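Local coordinates for methionine-binding lipoprotein metQ (Bacillus subtilis subsp. subtilis, PDB 4GOT), which probably binds methionine, and also serves methionine sulfoxide uptake, passing its substrate to the permease of the MetNPQ ABC importer, at residues Q117-A122 and E195-K200; M123-N126 and T131-S134; D234-E237 and A243-P246; K94-K97 and L102-G105; A11-P16 and K44-A49. All blocks are in the same frame, centred on the assembly; numbering follows the deposited sequence.

Contact 1 of 5, residues Q117-A122 and E195-K200; sequences QGRMLA and EVESTK. With MSE (selenomethionine), chain B.
Arg119 and Glu197 form a side-on salt bridge at the ligand cleft of this type 2 periplasmic-binding-protein fold, the arginine buried and the glutamate partly exposed, and the same guanidinium holds the bound amino acid. At its outer end NH1 donates to the carboxylate oxygen OXT of the selenomethionine, 2.8 Å away, and also forms a salt bridge with Glu116. At the other edge the grip is bidentate. NE reaches Glu197 OE2 at 3.1 Å in an almost straight bond (167°), and NH2 reaches Glu197 OE1 at 2.7 Å, taking the syn lone pair of that oxygen. Both acceptors lie close to the guanidinium plane, although the carboxylate is turned 38° against it. The Arg119 chain is extended, with CG trans to the backbone N (chi1 -171°), and so carries the charged group from helix 117-126 into the cleft. With the ligand carboxylate, Glu116 and Glu197 all around it, the positive charge is probably well compensated. In the second shell, the backbone N of Phe89 donates to Glu197 OE1 and positions the carboxylate. The ligand itself is also bonded to Asn206 and Glu87. A water completes the junction, donating to Arg119 O at 2.6 Å and to Glu197 OE2 at 3.0 Å.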
loop_
_atom_site.group_PDB
_atom_site.type_symbol
_atom_site.label_atom_id
_atom_site.label_comp_id
_atom_site.label_asym_id
_atom_site.label_seq_id
_atom_site.Cartn_x
_atom_site.Cartn_y
_atom_site.Cartn_z
ATOM N N GLN A 117 8.994 6.471 -2.766
ATOM C CA GLN A 117 9.969 6.733 -3.818
ATOM C C GLN A 117 11.104 5.711 -3.797
ATOM O O GLN A 117 11.549 5.283 -4.860
ATOM C CB GLN A 117 10.545 8.144 -3.711
ATOM C CG GLN A 117 9.498 9.260 -3.924
ATOM C CD GLN A 117 8.830 9.234 -5.290
ATOM O OE1 GLN A 117 7.606 8.946 -5.414
ATOM N NE2 GLN A 117 9.619 9.501 -6.333
ATOM N N GLY A 118 11.577 5.338 -2.613
ATOM C CA GLY A 118 12.626 4.316 -2.485
ATOM C C GLY A 118 12.136 2.911 -2.867
ATOM O O GLY A 118 12.878 2.109 -3.453
ATOM N N ARG A 119 10.870 2.615 -2.571
ATOM C CA ARG A 119 10.265 1.299 -2.900
ATOM C C ARG A 119 10.272 1.056 -4.433
ATOM O O ARG A 119 10.649 0.013 -4.907
ATOM C CB ARG A 119 8.832 1.246 -2.368
ATOM C CG ARG A 119 8.173 -0.114 -2.436
ATOM C CD ARG A 119 6.734 -0.075 -1.938
ATOM N NE ARG A 119 6.225 -1.435 -1.860
ATOM C CZ ARG A 119 4.963 -1.763 -1.585
ATOM N NH1 ARG A 119 4.026 -0.842 -1.348
ATOM N NH2 ARG A 119 4.640 -3.054 -1.558
HETATM N N MSE A 120 9.797 2.045 -5.183
HETATM C CA MSE A 120 9.854 2.060 -6.655
HETATM C C MSE A 120 11.258 1.973 -7.239
HETATM O O MSE A 120 11.552 1.099 -8.072
HETATM C CB MSE A 120 9.156 3.339 -7.163
HETATM C CG MSE A 120 7.709 3.350 -6.792
HETATM SE SE MSE A 120 6.846 5.009 -7.234
HETATM C CE MSE A 120 6.597 6.004 -5.573
ATOM N N LEU A 121 12.159 2.835 -6.782
ATOM C CA LEU A 121 13.512 2.830 -7.308
ATOM C C LEU A 121 14.265 1.518 -7.016
ATOM O O LEU A 121 15.132 1.115 -7.806
ATOM C CB LEU A 121 14.311 4.055 -6.791
ATOM C CG LEU A 121 13.714 5.406 -7.210
ATOM C CD1 LEU A 121 14.603 6.509 -6.664
ATOM C CD2 LEU A 121 13.477 5.539 -8.723
ATOM N N ALA A 122 13.912 0.857 -5.911
ATOM C CA ALA A 122 14.604 -0.365 -5.473
ATOM C C ALA A 122 14.276 -1.490 -6.450
ATOM O O ALA A 122 15.122 -2.338 -6.713
ATOM C CB ALA A 122 14.212 -0.758 -4.050
ATOM N N GLU A 195 6.756 -6.969 -13.738
ATOM C CA GLU A 195 7.696 -7.135 -12.622
ATOM C C GLU A 195 6.907 -6.955 -11.327
ATOM O O GLU A 195 6.079 -6.044 -11.241
ATOM C CB GLU A 195 8.810 -6.092 -12.711
ATOM C CG GLU A 195 9.925 -6.168 -11.651
ATOM C CD GLU A 195 11.071 -7.071 -12.038
ATOM O OE1 GLU A 195 11.013 -7.711 -13.121
ATOM O OE2 GLU A 195 12.034 -7.120 -11.243
ATOM N N VAL A 196 7.127 -7.866 -10.371
ATOM C CA VAL A 196 6.527 -7.866 -9.014
ATOM C C VAL A 196 7.659 -7.802 -7.968
ATOM O O VAL A 196 8.648 -8.533 -8.078
ATOM C CB VAL A 196 5.627 -9.129 -8.759
ATOM C CG1 VAL A 196 4.873 -9.008 -7.434
ATOM C CG2 VAL A 196 4.650 -9.367 -9.907
ATOM N N GLU A 197 7.518 -6.901 -6.999
ATOM C CA GLU A 197 8.374 -6.783 -5.804
ATOM C C GLU A 197 8.612 -8.088 -5.058
ATOM O O GLU A 197 7.674 -8.844 -4.786
ATOM C CB GLU A 197 7.687 -5.844 -4.815
ATOM C CG GLU A 197 8.591 -5.236 -3.761
ATOM C CD GLU A 197 7.854 -4.316 -2.790
ATOM O OE1 GLU A 197 6.614 -4.472 -2.619
ATOM O OE2 GLU A 197 8.517 -3.426 -2.174
ATOM N N SER A 198 9.873 -8.331 -4.689
ATOM C CA SER A 198 10.186 -9.412 -3.787
ATOM C C SER A 198 9.442 -9.302 -2.436
ATOM O O SER A 198 9.324 -8.214 -1.862
ATOM C CB SER A 198 11.698 -9.440 -3.556
ATOM O OG SER A 198 12.036 -10.501 -2.691
ATOM N N THR A 199 8.917 -10.432 -1.952
ATOM C CA THR A 199 8.355 -10.538 -0.594
ATOM C C THR A 199 9.445 -10.609 0.517
ATOM O O THR A 199 9.108 -10.445 1.682
ATOM C CB THR A 199 7.375 -11.735 -0.443
ATOM O OG1 THR A 199 8.079 -12.983 -0.536
ATOM C CG2 THR A 199 6.291 -11.711 -1.515
ATOM N N LYS A 200 10.719 -10.826 0.151
ATOM C CA LYS A 200 11.823 -10.898 1.108
ATOM C C LYS A 200 12.259 -9.507 1.557
ATOM O O LYS A 200 12.298 -8.594 0.754
ATOM C CB LYS A 200 13.072 -11.614 0.513
ATOM C CG LYS A 200 12.866 -13.050 0.024
ATOM C CD LYS A 200 14.177 -13.742 -0.431
ATOM C CE LYS A 200 15.297 -13.603 0.600
ATOM N NZ LYS A 200 16.444 -14.553 0.450
HETATM N N MSE B 300 -1.955 -0.632 -0.140
HETATM C CA MSE B 300 -0.788 0.142 -0.657
HETATM C C MSE B 300 0.487 -0.742 -0.861
HETATM O O MSE B 300 0.816 -1.444 0.057
HETATM O OXT MSE B 300 1.232 -0.758 -1.873
HETATM C CB MSE B 300 -0.458 1.255 0.350
HETATM C CG MSE B 300 0.487 2.310 -0.133
HETATM SE SE MSE B 300 1.024 3.577 1.291
HETATM C CE MSE B 300 -0.741 4.709 1.341
HETATM O O HOH W 1 10.842 -2.252 -3.601
#

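Contact 2 of 5, residues M123-N126 and T131-S134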
loop_
_atom_site.group_PDB
_atom_site.type_symbol
_atom_site.label_atom_id
_atom_site.label_comp_id
_atom_site.label_asym_id
_atom_site.label_seq_id
_atom_site.Cartn_x
_atom_site.Cartn_y
_atom_site.Cartn_z
HETATM N N MSE A 123 13.057 -1.482 -6.983
HETATM C CA MSE A 123 12.668 -2.439 -8.028
HETATM C C MSE A 123 13.456 -2.255 -9.313
HETATM O O MSE A 123 13.808 -3.228 -9.952
HETATM C CB MSE A 123 11.178 -2.329 -8.357
HETATM C CG MSE A 123 10.325 -2.910 -7.261
HETATM SE SE MSE A 123 8.463 -2.912 -7.710
HETATM C CE MSE A 123 8.472 -4.484 -8.895
ATOM N N LEU A 124 13.699 -1.003 -9.695
ATOM C CA LEU A 124 14.507 -0.712 -10.856
ATOM C C LEU A 124 15.972 -1.083 -10.589
ATOM O O LEU A 124 16.639 -1.532 -11.489
ATOM C CB LEU A 124 14.416 0.730 -11.286
ATOM C CG LEU A 124 13.002 1.298 -11.566
ATOM C CD1 LEU A 124 13.090 2.722 -12.118
ATOM C CD2 LEU A 124 12.252 0.385 -12.532
ATOM N N GLU A 125 16.465 -0.900 -9.367
ATOM C CA GLU A 125 17.867 -1.216 -9.083
ATOM C C GLU A 125 18.060 -2.743 -9.094
ATOM O O GLU A 125 19.050 -3.252 -9.626
ATOM C CB GLU A 125 18.322 -0.587 -7.755
ATOM C CG GLU A 125 19.783 -0.905 -7.404
ATOM C CD GLU A 125 20.269 -0.228 -6.122
ATOM O OE1 GLU A 125 19.530 -0.265 -5.095
ATOM O OE2 GLU A 125 21.390 0.334 -6.150
ATOM N N ASN A 126 17.108 -3.453 -8.496
ATOM C CA ASN A 126 17.079 -4.913 -8.504
ATOM C C ASN A 126 16.986 -5.491 -9.935
ATOM O O ASN A 126 17.579 -6.542 -10.203
ATOM C CB ASN A 126 15.899 -5.427 -7.653
ATOM C CG ASN A 126 15.721 -6.941 -7.764
ATOM O OD1 ASN A 126 16.436 -7.699 -7.114
ATOM N ND2 ASN A 126 14.793 -7.386 -8.617
ATOM N N THR A 131 21.536 2.307 -10.436
ATOM C CA THR A 131 22.162 2.054 -9.132
ATOM C C THR A 131 21.806 3.252 -8.238
ATOM O O THR A 131 21.688 4.394 -8.719
ATOM C CB THR A 131 23.685 1.851 -9.171
ATOM O OG1 THR A 131 24.287 3.089 -9.505
ATOM C CG2 THR A 131 24.142 0.790 -10.192
ATOM N N LEU A 132 21.561 2.958 -6.953
ATOM C CA LEU A 132 21.267 3.956 -5.932
ATOM C C LEU A 132 22.488 4.102 -5.033
ATOM O O LEU A 132 23.255 3.136 -4.855
ATOM C CB LEU A 132 20.031 3.559 -5.109
ATOM C CG LEU A 132 18.664 3.647 -5.796
ATOM C CD1 LEU A 132 17.649 2.894 -4.949
ATOM C CD2 LEU A 132 18.204 5.086 -6.040
ATOM N N ASP A 133 22.702 5.315 -4.521
ATOM C CA ASP A 133 23.753 5.596 -3.517
ATOM C C ASP A 133 23.668 4.618 -2.307
ATOM O O ASP A 133 22.700 4.630 -1.551
ATOM C CB ASP A 133 23.590 7.048 -3.044
ATOM C CG ASP A 133 24.679 7.494 -2.063
ATOM O OD1 ASP A 133 25.622 6.742 -1.742
ATOM O OD2 ASP A 133 24.590 8.645 -1.605
ATOM N N SER A 134 24.688 3.770 -2.111
ATOM C CA SER A 134 24.637 2.807 -1.024
ATOM C C SER A 134 24.668 3.449 0.391
ATOM O O SER A 134 24.442 2.762 1.386
ATOM C CB SER A 134 25.765 1.788 -1.175
ATOM O OG SER A 134 27.011 2.407 -0.911
#
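The turn that leads from the last residues of helix 117-126 into the short strand 131-132 is closed by a side chain of the helix, Glu125, which accepts the backbone N-H of Leu132. The bond from Leu132 N to Glu125 OE2 is 2.7 Å long and nearly straight at the hydrogen (172°). At the acceptor the N-H comes from above the carboxylate plane, 61° out of it. With CG trans to the backbone N (chi1 179°) and the chain extended beyond, Glu125 spans the gap to the strand. OE2 also lies 3.5 Å from Thr131 CA, while OE1 rests 3.7 Å from Leu132 CD1. Thr131 itself is paired through its backbone with Lys147 and Lys148 of strand 146-148, which makes 131-132 half of a two-stranded antiparallel sheet. The contact lies at the surface. A carboxylate at such a site is probably ionised, which would strengthen its hold on the peptide N-H and pin the start of the strand to the helix end.

Contact 3 of 5, residues D234-E237 and A243-P246; sequences DFIE and AVLP
The peptide joining Val244 to Leu245 carries the branch methyl of Ile236 over one of its faces: CG2 stands above the plane, 3.6 Å from Val244 O and 4.3 Å from Leu245 N. Beside it the puckered ring of Pro246 presents its CD to Ile236 CG2 at 3.9 Å. Val244 adds the tightest apolar touch, CG1 to Ile236 CG2 at 3.6 Å, the two side chains crossing at about a right angle. One methyl thus serves three partners, and the torsions explain why. In Ile236 the CG1 branch lies trans to the carbonyl carbon (chi1 -67°), which leaves CG2 trans to the backbone N and directed at residues 244-246. No direct hydrogen bond joins the segments. Instead a water lies between their carbonyls, 2.6 Å from Val244 O and 3.1 Å from Ile236 O; it has more acceptors in reach than protons to give, so which bonds it makes is not settled. Around the contact, Ile236 also packs on Ile20 and Val244 on Pro16, both of helix 14-29, while the backbone of Leu245 pairs with Leu86. Helix 230-239 is followed by a short loop, and its Ile236 packs against the residues entering 245-246, the outermost strand of the six-stranded sheet of one lobe of the binding-protein fold.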
loop_
_atom_site.group_PDB
_atom_site.type_symbol
_atom_site.label_atom_id
_atom_site.label_comp_id
_atom_site.label_asym_id
_atom_site.label_seq_id
_atom_site.Cartn_x
_atom_site.Cartn_y
_atom_site.Cartn_z
ATOM N N ASP A 234 -6.940 -17.157 5.538
ATOM C CA ASP A 234 -7.393 -18.042 4.446
ATOM C C ASP A 234 -8.247 -17.270 3.402
ATOM O O ASP A 234 -8.151 -17.524 2.206
ATOM C CB ASP A 234 -8.224 -19.200 4.993
ATOM C CG ASP A 234 -7.397 -20.232 5.756
ATOM O OD1 ASP A 234 -6.142 -20.259 5.623
ATOM O OD2 ASP A 234 -8.035 -21.053 6.470
ATOM N N PHE A 235 -9.081 -16.350 3.856
ATOM C CA PHE A 235 -9.862 -15.493 2.919
ATOM C C PHE A 235 -8.941 -14.695 2.009
ATOM O O PHE A 235 -9.076 -14.738 0.784
ATOM C CB PHE A 235 -10.819 -14.553 3.680
ATOM C CG PHE A 235 -11.453 -13.472 2.822
ATOM C CD1 PHE A 235 -12.594 -13.732 2.072
ATOM C CD2 PHE A 235 -10.923 -12.185 2.793
ATOM C CE1 PHE A 235 -13.190 -12.727 1.305
ATOM C CE2 PHE A 235 -11.503 -11.182 2.013
ATOM C CZ PHE A 235 -12.640 -11.454 1.274
ATOM N N ILE A 236 -7.983 -14.002 2.619
ATOM C CA ILE A 236 -7.020 -13.201 1.888
ATOM C C ILE A 236 -6.273 -14.047 0.883
ATOM O O ILE A 236 -6.140 -13.669 -0.295
ATOM C CB ILE A 236 -6.005 -12.500 2.832
ATOM C CG1 ILE A 236 -6.700 -11.430 3.700
ATOM C CG2 ILE A 236 -4.884 -11.819 2.041
ATOM C CD1 ILE A 236 -5.844 -10.835 4.818
ATOM N N GLU A 237 -5.769 -15.183 1.344
ATOM C CA GLU A 237 -4.964 -16.027 0.518
ATOM C C GLU A 237 -5.735 -16.511 -0.726
ATOM O O GLU A 237 -5.196 -16.448 -1.838
ATOM C CB GLU A 237 -4.410 -17.209 1.342
ATOM C CG GLU A 237 -3.415 -18.090 0.587
ATOM C CD GLU A 237 -3.993 -19.431 0.100
ATOM O OE1 GLU A 237 -4.873 -20.030 0.784
ATOM O OE2 GLU A 237 -3.530 -19.909 -0.962
ATOM N N ALA A 243 -1.736 -11.963 -4.929
ATOM C CA ALA A 243 -1.439 -10.505 -5.038
ATOM C C ALA A 243 -1.364 -9.845 -3.647
ATOM O O ALA A 243 -0.741 -8.778 -3.454
ATOM C CB ALA A 243 -2.489 -9.818 -5.923
ATOM N N VAL A 244 -2.063 -10.456 -2.688
ATOM C CA VAL A 244 -2.144 -9.963 -1.314
ATOM C C VAL A 244 -1.822 -11.144 -0.427
ATOM O O VAL A 244 -2.445 -12.181 -0.571
ATOM C CB VAL A 244 -3.574 -9.459 -0.965
ATOM C CG1 VAL A 244 -3.661 -8.857 0.438
ATOM C CG2 VAL A 244 -4.036 -8.456 -1.992
ATOM N N LEU A 245 -0.936 -10.936 0.531
ATOM C CA LEU A 245 -0.427 -11.962 1.398
ATOM C C LEU A 245 -0.642 -11.566 2.877
ATOM O O LEU A 245 -0.230 -10.466 3.279
ATOM C CB LEU A 245 1.081 -12.096 1.119
ATOM C CG LEU A 245 1.429 -12.264 -0.373
ATOM C CD1 LEU A 245 2.943 -12.143 -0.550
ATOM C CD2 LEU A 245 0.879 -13.614 -0.901
ATOM N N PRO A 246 -1.263 -12.454 3.690
ATOM C CA PRO A 246 -1.364 -12.166 5.145
ATOM C C PRO A 246 0.033 -12.145 5.783
ATOM O O PRO A 246 0.909 -12.776 5.243
ATOM C CB PRO A 246 -2.222 -13.317 5.688
ATOM C CG PRO A 246 -2.258 -14.369 4.619
ATOM C CD PRO A 246 -1.767 -13.792 3.335
HETATM O O HOH W 2 -3.780 -13.675 -2.241
#

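Contact 4 of 5, residues K94-K97 and L102-G105; sequences KTYK and LPDG
Tyr96 lays one face of its ring over Leu102 CA, and the ring then runs on to Pro103, within the long loop that joins strands 90-92 and 107-111 in the lobe of this binding-protein fold built on the five-stranded sheet. Those two strands flank strand 174-177, so the loop has to pass from one side of that strand to the other, and the aromatic contact draws its two limbs together. Leu102 turns a methyl to the near end of the ring, CD2 lying 3.8 Å from Tyr96 CD2. Pro103 meets the far end, where its CD is 3.7 Å from Tyr96 CZ in an approach that is oblique to the ring. The tyrosine is set with CG trans to its carbonyl carbon (chi1 -65°), a choice that directs the ring across the loop. Asp173, just before strand 174-177, touches both Tyr96 and Leu102. Polar bonds fix the backbone around the tyrosine: Ser93 OG bonds to the N of Tyr96, and Lys151 NZ to the carbonyl of Leu102. Between the segments themselves the contact is all van der Waals. Even the phenolic oxygen meets carbon, with Tyr96 OH 3.5 Å from Pro103 CG.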
loop_
_atom_site.group_PDB
_atom_site.type_symbol
_atom_site.label_atom_id
_atom_site.label_comp_id
_atom_site.label_asym_id
_atom_site.label_seq_id
_atom_site.Cartn_x
_atom_site.Cartn_y
_atom_site.Cartn_z
ATOM N N LYS A 94 1.719 -1.823 -21.361
ATOM C CA LYS A 94 0.991 -2.409 -22.511
ATOM C C LYS A 94 1.912 -2.687 -23.688
ATOM O O LYS A 94 1.529 -3.361 -24.624
ATOM C CB LYS A 94 -0.120 -1.464 -23.004
ATOM C CG LYS A 94 -1.144 -1.084 -21.960
ATOM C CD LYS A 94 -2.282 -2.076 -21.875
ATOM C CE LYS A 94 -3.591 -1.364 -21.563
ATOM N NZ LYS A 94 -4.067 -0.470 -22.676
ATOM N N THR A 95 3.132 -2.146 -23.636
ATOM C CA THR A 95 3.995 -1.996 -24.816
ATOM C C THR A 95 5.289 -2.834 -24.704
ATOM O O THR A 95 5.775 -3.299 -25.703
ATOM C CB THR A 95 4.299 -0.485 -25.094
ATOM O OG1 THR A 95 4.779 0.149 -23.912
ATOM C CG2 THR A 95 3.023 0.280 -25.517
ATOM N N TYR A 96 5.817 -3.049 -23.497
ATOM C CA TYR A 96 6.982 -3.914 -23.309
ATOM C C TYR A 96 6.696 -5.079 -22.351
ATOM O O TYR A 96 5.957 -4.952 -21.373
ATOM C CB TYR A 96 8.142 -3.087 -22.758
ATOM C CG TYR A 96 8.626 -2.047 -23.721
ATOM C CD1 TYR A 96 9.588 -2.361 -24.698
ATOM C CD2 TYR A 96 8.117 -0.755 -23.687
ATOM C CE1 TYR A 96 10.032 -1.406 -25.591
ATOM C CE2 TYR A 96 8.555 0.215 -24.584
ATOM C CZ TYR A 96 9.514 -0.124 -25.529
ATOM O OH TYR A 96 9.949 0.824 -26.399
ATOM N N LYS A 97 7.366 -6.189 -22.605
ATOM C CA LYS A 97 7.113 -7.459 -21.930
ATOM C C LYS A 97 7.921 -7.606 -20.641
ATOM O O LYS A 97 7.543 -8.348 -19.732
ATOM C CB LYS A 97 7.446 -8.613 -22.894
ATOM C CG LYS A 97 6.574 -9.841 -22.709
ATOM C CD LYS A 97 5.105 -9.572 -23.031
ATOM C CE LYS A 97 4.272 -10.836 -22.791
ATOM N NZ LYS A 97 2.810 -10.603 -22.983
ATOM N N LEU A 102 13.161 -2.344 -22.203
ATOM C CA LEU A 102 13.030 -0.892 -22.307
ATOM C C LEU A 102 14.237 -0.298 -23.027
ATOM O O LEU A 102 15.380 -0.757 -22.837
ATOM C CB LEU A 102 12.864 -0.219 -20.928
ATOM C CG LEU A 102 11.659 -0.595 -20.047
ATOM C CD1 LEU A 102 11.850 -0.046 -18.630
ATOM C CD2 LEU A 102 10.343 -0.154 -20.675
ATOM N N PRO A 103 13.989 0.711 -23.875
ATOM C CA PRO A 103 15.026 1.340 -24.672
ATOM C C PRO A 103 15.640 2.530 -23.961
ATOM O O PRO A 103 15.051 3.051 -23.010
ATOM C CB PRO A 103 14.243 1.825 -25.890
ATOM C CG PRO A 103 12.919 2.233 -25.299
ATOM C CD PRO A 103 12.646 1.225 -24.221
ATOM N N ASP A 104 16.783 3.001 -24.441
ATOM C CA ASP A 104 17.341 4.260 -23.926
ATOM C C ASP A 104 16.329 5.380 -24.012
ATOM O O ASP A 104 15.612 5.468 -24.993
ATOM C CB ASP A 104 18.612 4.688 -24.677
ATOM C CG ASP A 104 19.864 4.249 -23.961
ATOM O OD1 ASP A 104 19.914 3.073 -23.534
ATOM O OD2 ASP A 104 20.776 5.084 -23.794
ATOM N N GLY A 105 16.288 6.225 -22.986
ATOM C CA GLY A 105 15.343 7.324 -22.923
ATOM C C GLY A 105 13.939 6.946 -22.497
ATOM O O GLY A 105 13.058 7.812 -22.449
#

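Contact 5 of 5, residues A11-P16 and K44-A49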
loop_
_atom_site.group_PDB
_atom_site.type_symbol
_atom_site.label_atom_id
_atom_site.label_comp_id
_atom_site.label_asym_id
_atom_site.label_seq_id
_atom_site.Cartn_x
_atom_site.Cartn_y
_atom_site.Cartn_z
ATOM N N ALA A 11 -11.817 3.743 8.349
ATOM C CA ALA A 11 -11.631 4.236 6.951
ATOM C C ALA A 11 -10.631 3.299 6.282
ATOM O O ALA A 11 -9.568 3.030 6.878
ATOM C CB ALA A 11 -11.172 5.692 6.889
ATOM N N ALA A 12 -11.033 2.741 5.126
ATOM C CA ALA A 12 -10.250 1.739 4.367
ATOM C C ALA A 12 -10.382 1.964 2.856
ATOM O O ALA A 12 -11.450 2.370 2.341
ATOM C CB ALA A 12 -10.682 0.318 4.712
ATOM N N THR A 13 -9.298 1.672 2.130
ATOM C CA THR A 13 -9.345 1.706 0.678
ATOM C C THR A 13 -10.267 0.540 0.235
ATOM O O THR A 13 -10.431 -0.463 0.977
ATOM C CB THR A 13 -7.899 1.643 0.066
ATOM O OG1 THR A 13 -7.085 0.694 0.777
ATOM C CG2 THR A 13 -7.180 3.046 0.110
ATOM N N LYS A 14 -10.880 0.686 -0.941
ATOM C CA LYS A 14 -11.956 -0.192 -1.405
ATOM C C LYS A 14 -11.628 -1.654 -1.456
ATOM O O LYS A 14 -12.452 -2.482 -1.037
ATOM C CB LYS A 14 -12.442 0.194 -2.799
ATOM C CG LYS A 14 -13.770 -0.479 -3.157
ATOM C CD LYS A 14 -14.466 0.328 -4.232
ATOM C CE LYS A 14 -15.644 -0.388 -4.887
ATOM N NZ LYS A 14 -15.661 0.003 -6.334
ATOM N N THR A 15 -10.438 -1.950 -1.975
ATOM C CA THR A 15 -9.953 -3.312 -2.135
ATOM C C THR A 15 -8.396 -3.383 -2.062
ATOM O O THR A 15 -7.691 -2.595 -2.684
ATOM C CB THR A 15 -10.547 -3.981 -3.426
ATOM O OG1 THR A 15 -10.097 -5.334 -3.522
ATOM C CG2 THR A 15 -10.187 -3.195 -4.710
ATOM N N PRO A 16 -7.868 -4.345 -1.305
ATOM C CA PRO A 16 -8.645 -5.393 -0.595
ATOM C C PRO A 16 -9.190 -4.997 0.776
ATOM O O PRO A 16 -9.923 -5.790 1.384
ATOM C CB PRO A 16 -7.597 -6.485 -0.362
ATOM C CG PRO A 16 -6.316 -5.742 -0.257
ATOM C CD PRO A 16 -6.408 -4.612 -1.242
ATOM N N LYS A 44 -4.432 10.511 0.866
ATOM C CA LYS A 44 -4.169 11.617 1.804
ATOM C C LYS A 44 -5.344 11.845 2.769
ATOM O O LYS A 44 -5.178 12.463 3.816
ATOM C CB LYS A 44 -3.818 12.920 1.061
ATOM C CG LYS A 44 -2.443 12.982 0.388
ATOM C CD LYS A 44 -1.292 12.673 1.369
ATOM C CE LYS A 44 -0.142 13.685 1.348
ATOM N NZ LYS A 44 0.439 13.854 -0.010
HETATM N N MSE A 45 -6.529 11.341 2.412
HETATM C CA MSE A 45 -7.705 11.528 3.242
HETATM C C MSE A 45 -7.768 10.676 4.524
HETATM O O MSE A 45 -8.439 11.058 5.503
HETATM C CB MSE A 45 -8.983 11.296 2.409
HETATM C CG MSE A 45 -9.142 12.350 1.367
HETATM SE SE MSE A 45 -10.848 12.125 0.420
HETATM C CE MSE A 45 -12.074 12.488 1.911
ATOM N N TYR A 46 -7.102 9.525 4.528
ATOM C CA TYR A 46 -7.330 8.503 5.553
ATOM C C TYR A 46 -6.763 8.923 6.922
ATOM O O TYR A 46 -7.456 8.848 7.907
ATOM C CB TYR A 46 -6.757 7.165 5.080
ATOM C CG TYR A 46 -7.562 6.573 3.941
ATOM C CD1 TYR A 46 -7.305 6.905 2.618
ATOM C CD2 TYR A 46 -8.621 5.698 4.194
ATOM C CE1 TYR A 46 -8.096 6.378 1.571
ATOM C CE2 TYR A 46 -9.416 5.196 3.165
ATOM C CZ TYR A 46 -9.156 5.518 1.858
ATOM O OH TYR A 46 -9.931 4.939 0.854
ATOM N N ASN A 47 -5.516 9.388 6.977
ATOM C CA ASN A 47 -4.921 9.853 8.242
ATOM C C ASN A 47 -5.574 11.121 8.746
ATOM O O ASN A 47 -5.727 11.314 9.968
ATOM C CB ASN A 47 -3.417 10.034 8.083
ATOM C CG ASN A 47 -2.686 8.711 8.137
ATOM O OD1 ASN A 47 -3.147 7.769 8.820
ATOM N ND2 ASN A 47 -1.560 8.612 7.433
ATOM N N LYS A 48 -5.998 11.981 7.818
ATOM C CA LYS A 48 -6.756 13.181 8.188
ATOM C C LYS A 48 -8.062 12.829 8.913
ATOM O O LYS A 48 -8.389 13.439 9.952
ATOM C CB LYS A 48 -7.042 14.059 6.968
ATOM C CG LYS A 48 -7.722 15.381 7.323
ATOM C CD LYS A 48 -7.497 16.419 6.237
ATOM C CE LYS A 48 -7.611 17.830 6.776
ATOM N NZ LYS A 48 -8.902 17.989 7.496
ATOM N N ALA A 49 -8.796 11.848 8.382
ATOM C CA ALA A 49 -10.086 11.431 8.979
ATOM C C ALA A 49 -9.858 10.898 10.411
ATOM O O ALA A 49 -10.589 11.240 11.341
ATOM C CB ALA A 49 -10.787 10.396 8.081
#
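Ala11, near the end of strand 7-12, points its CB at the ring of Tyr46 on helix 44-51 and comes within 3.7 Å of Tyr46 CD2, in an oblique approach. Its carbonyl carbon lies at the edge of the same ring, in the ring plane. At Ala12 the CB turns away and the backbone does the touching: Ala12 C is 3.4 Å from Tyr46 CE2, and Ala12 O is 3.3 Å from Tyr46 OH. That last pair is at most a weak hydrogen bond, and the proton has another acceptor nearby. The stronger bond of the phenolic oxygen is with the backbone N of Leu40. Thr13 closes the row with its methyl, CG2 lying 3.6 Å from Tyr46 CZ, the two side chains crossing at about a right angle. The ring gets there because CG of Tyr46 stands trans to the carbonyl carbon (chi1 -70°), which sends the ring from the helix to the backbone of residues 11-13. The Thr13 side chain lies about 5 Å from the bound selenomethionine, and Tyr46 stacks on Phe60, a pocket residue of strand 57-62. The helix thereby lies against the six-stranded sheet where strand 7-12, bonded on its two sides to 34-38 and 57-62, gives way to helix 14-29.

From the N terminus, contact 5 closes first, its loop taking in helix 14-29 and strand 34-38 and tying helix 44-51 to the six-stranded sheet. Contact 4 follows in series, closing a short turn within the loop between strands 90-92 and 107-111 of the other lobe. The wide loop of contact 1 spans 72 residues and has contact 2 nested inside it; both use helix 117-126, and they touch where Met123 CE packs on 195-197. Contact 3 comes last, after the chain has re-entered the first lobe through strand 206-211, and joins helix 230-239 to the outermost strand 245-246. There Val244 meets Pro16 of contact 5, while Leu245 packs against Thr199 of contact 1.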